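Local coordinates for protein CCN family member 3 (PDB 5NB8) that binds integrins and membrane receptors such as NOTCH1 to regulate cell proliferation, adhesion, migration, differentiation and survival, seen here as its von Willebrand factor type C domain, at residues N22-C27 with G61-K66. Sequence-based numbering, arbitrary orientation.
Sequences NCQYHC and GECCEK
Cys23 and Cys63 bring the two segments together, with their CA atoms 6.1 Å apart. Residues 22-25 form a type I beta turn that leads into strand 25-30. Segment 61-66 is the loop that runs into strand 66-69. The turn is braced by an Asx turn: Asn22 OD1 accepts from Gln24 N at 2.9 Å.

The covalent link is the disulfide between Cys23 SG and Cys63 SG, at 2.1 Å and with a chi3 of 94°. Cys63 SG lies anti to its own backbone nitrogen (chi1 173°), which carries the sulfur across to the turn. Gln24 runs alongside this bridge, its CG 3.6 Å from Cys63 SG. Beyond CG its chain is extended, and this takes the amide to the loop. There NE2 donates twice. The bond from Gln24 NE2 to Cys63 O is 3.2 Å and fairly straight (159°), with the acceptor close to the amide plane. The bond from Gln24 NE2 to Glu65 OE2 is 3.0 Å but more bent, and the nitrogen meets the carboxylate from above its plane. The Glu65 chain bends at chi2 and crosses that of Gln24 at about a right angle. Replacing Gln24 with an alanine would probably leave Cys63 O and the Glu65 carboxylate without their shared donor and open a gap beside the disulfide.

Next to Cys63, Cys64 is disulfide-bonded to Cys40. The backbone of Gln24 also bonds to Arg39. The contact thus joins the three-stranded sheet to the loop before the last strand of this von Willebrand factor type C domain. The modelled chain has no helix. A covalent bridge holds the turn to the loop at the surface, and the paired amide bonds of Gln24 probably limit how the loop can turn about it.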
ATOM      1  N   ASN A  22      -0.735  -5.089   5.193  1.00 43.43           N
ATOM      2  CA  ASN A  22       0.724  -5.137   5.241  1.00 44.81           C
ATOM      3  C   ASN A  22       1.201  -3.728   5.583  1.00 43.98           C
ATOM      4  O   ASN A  22       0.395  -2.800   5.704  1.00 46.22           O
ATOM      5  CB  ASN A  22       1.312  -5.653   3.916  1.00 42.10           C
ATOM      6  CG  ASN A  22       0.795  -4.880   2.707  1.00 44.42           C
ATOM      7  OD1 ASN A  22       0.881  -3.649   2.656  1.00 48.62           O
ATOM      8  ND2 ASN A  22       0.211  -5.590   1.754  1.00 47.13           N
ATOM      9  N   CYS A  23       2.522  -3.561   5.732  1.00 34.24           N
ATOM     10  CA  CYS A  23       3.089  -2.265   6.107  1.00 32.23           C
ATOM     11  C   CYS A  23       2.911  -1.200   5.031  1.00 35.74           C
ATOM     12  O   CYS A  23       3.064  -0.008   5.322  1.00 36.66           O
ATOM     13  CB  CYS A  23       4.582  -2.419   6.440  1.00 44.55           C
ATOM     14  SG  CYS A  23       5.619  -2.774   4.992  1.00 49.75           S
ATOM     15  N   GLN A  24       2.577  -1.592   3.806  1.00 34.13           N
ATOM     16  CA  GLN A  24       2.494  -0.653   2.699  1.00 32.41           C
ATOM     17  C   GLN A  24       1.122  -0.004   2.537  1.00 38.36           C
ATOM     18  O   GLN A  24       1.003   0.956   1.766  1.00 40.82           O
ATOM     19  CB  GLN A  24       2.886  -1.363   1.400  1.00 34.94           C
ATOM     20  CG  GLN A  24       4.330  -1.900   1.441  1.00 40.80           C
ATOM     21  CD  GLN A  24       4.859  -2.235   0.071  1.00 45.83           C
ATOM     22  OE1 GLN A  24       4.110  -2.224  -0.903  1.00 56.76           O
ATOM     23  NE2 GLN A  24       6.158  -2.517  -0.022  1.00 55.13           N
ATOM     24  N   TYR A  25       0.085  -0.479   3.228  1.00 32.48           N
ATOM     25  CA  TYR A  25      -1.260   0.047   2.990  1.00 37.28           C
ATOM     26  C   TYR A  25      -2.029   0.257   4.289  1.00 37.74           C
ATOM     27  O   TYR A  25      -1.836  -0.461   5.271  1.00 36.56           O
ATOM     28  CB  TYR A  25      -2.049  -0.873   2.056  1.00 33.50           C
ATOM     29  CG  TYR A  25      -1.713  -0.597   0.616  1.00 38.68           C
ATOM     30  CD1 TYR A  25      -0.662  -1.249  -0.010  1.00 43.16           C
ATOM     31  CD2 TYR A  25      -2.423   0.347  -0.108  1.00 37.49           C
ATOM     32  CE1 TYR A  25      -0.339  -0.984  -1.333  1.00 47.61           C
ATOM     33  CE2 TYR A  25      -2.101   0.627  -1.425  1.00 47.54           C
ATOM     34  CZ  TYR A  25      -1.051  -0.045  -2.029  1.00 48.92           C
ATOM     35  OH  TYR A  25      -0.731   0.223  -3.336  1.00 61.27           O
ATOM     36  N   HIS A  26      -2.905   1.262   4.275  1.00 39.49           N
ATOM     37  CA  HIS A  26      -3.809   1.567   5.376  1.00 36.11           C
ATOM     38  C   HIS A  26      -5.229   1.519   4.827  1.00 33.76           C
ATOM     39  O   HIS A  26      -5.542   2.236   3.872  1.00 32.19           O
ATOM     40  CB  HIS A  26      -3.498   2.944   5.965  1.00 47.69           C
ATOM     41  CG  HIS A  26      -4.391   3.350   7.095  1.00 69.29           C
ATOM     42  ND1 HIS A  26      -4.252   2.846   8.370  1.00 76.39           N
ATOM     43  CD2 HIS A  26      -5.420   4.229   7.149  1.00 76.66           C
ATOM     44  CE1 HIS A  26      -5.166   3.385   9.157  1.00 77.66           C
ATOM     45  NE2 HIS A  26      -5.886   4.230   8.441  1.00 76.06           N
ATOM     46  N   CYS A  27      -6.082   0.685   5.427  1.00 32.61           N
ATOM     47  CA  CYS A  27      -7.408   0.399   4.898  1.00 36.63           C
ATOM     48  C   CYS A  27      -8.485   0.777   5.902  1.00 35.16           C
ATOM     49  O   CYS A  27      -8.291   0.680   7.114  1.00 34.81           O
ATOM     50  CB  CYS A  27      -7.566  -1.087   4.529  1.00 38.23           C
ATOM     51  SG  CYS A  27      -6.365  -1.673   3.278  1.00 36.76           S
ATOM     52  N   GLY A  61      15.273  -4.426   5.957  1.00 42.86           N
ATOM     53  CA  GLY A  61      14.758  -3.692   7.101  1.00 47.55           C
ATOM     54  C   GLY A  61      13.932  -2.464   6.773  1.00 55.27           C
ATOM     55  O   GLY A  61      13.785  -1.583   7.624  1.00 61.28           O
ATOM     56  N   GLU A  62      13.389  -2.375   5.563  1.00 48.21           N
ATOM     57  CA  GLU A  62      12.582  -1.237   5.149  1.00 39.65           C
ATOM     58  C   GLU A  62      11.263  -1.736   4.604  1.00 41.88           C
ATOM     59  O   GLU A  62      11.224  -2.710   3.844  1.00 37.95           O
ATOM     60  CB  GLU A  62      13.280  -0.405   4.073  1.00 54.20           C
ATOM     61  CG  GLU A  62      14.502   0.350   4.546  1.00 68.23           C
ATOM     62  CD  GLU A  62      14.171   1.781   4.890  1.00 79.44           C
ATOM     63  OE1 GLU A  62      12.970   2.133   4.876  1.00 82.66           O
ATOM     64  OE2 GLU A  62      15.107   2.555   5.168  1.00 84.22           O
ATOM     65  N   CYS A  63      10.180  -1.046   4.969  1.00 43.03           N
ATOM     66  CA  CYS A  63       8.884  -1.408   4.414  1.00 31.81           C
ATOM     67  C   CYS A  63       8.841  -1.147   2.914  1.00 35.48           C
ATOM     68  O   CYS A  63       8.451  -2.020   2.135  1.00 45.65           O
ATOM     69  CB  CYS A  63       7.765  -0.640   5.122  1.00 40.92           C
ATOM     70  SG  CYS A  63       6.172  -0.902   4.322  1.00 47.47           S
ATOM     71  N   CYS A  64       9.237   0.046   2.488  1.00 33.80           N
ATOM     72  CA  CYS A  64       9.008   0.488   1.120  1.00 32.72           C
ATOM     73  C   CYS A  64      10.209   0.201   0.232  1.00 32.81           C
ATOM     74  O   CYS A  64      11.354   0.229   0.682  1.00 35.41           O
ATOM     75  CB  CYS A  64       8.706   1.984   1.098  1.00 34.65           C
ATOM     76  SG  CYS A  64       7.277   2.415   2.105  1.00 41.26           S
ATOM     77  N   GLU A  65       9.927  -0.059  -1.041  1.00 32.80           N
ATOM     78  CA  GLU A  65      10.972  -0.261  -2.029  1.00 36.67           C
ATOM     79  C   GLU A  65      11.668   1.055  -2.335  1.00 37.48           C
ATOM     80  O   GLU A  65      11.070   2.132  -2.255  1.00 32.45           O
ATOM     81  CB  GLU A  65      10.398  -0.859  -3.309  1.00 42.46           C
ATOM     82  CG  GLU A  65       9.999  -2.315  -3.165  1.00 58.01           C
ATOM     83  CD  GLU A  65       8.512  -2.496  -2.988  1.00 83.41           C
ATOM     84  OE1 GLU A  65       7.971  -3.476  -3.537  1.00 95.52           O
ATOM     85  OE2 GLU A  65       7.881  -1.653  -2.314  1.00 91.68           O
ATOM     86  N   LYS A  66      12.946   0.952  -2.700  1.00 34.27           N
ATOM     87  CA  LYS A  66      13.808   2.098  -2.944  1.00 34.46           C
ATOM     88  C   LYS A  66      14.403   2.018  -4.340  1.00 36.60           C
ATOM     89  O   LYS A  66      14.554   0.936  -4.912  1.00 36.30           O
ATOM     90  CB  LYS A  66      14.946   2.185  -1.918  1.00 44.42           C
ATOM     91  CG  LYS A  66      14.498   2.176  -0.459  1.00 52.32           C
ATOM     92  CD  LYS A  66      13.583   3.344  -0.151  1.00 62.73           C
ATOM     93  CE  LYS A  66      13.010   3.240   1.255  1.00 65.64           C
ATOM     94  NZ  LYS A  66      12.212   4.447   1.593  1.00 62.76           N
TER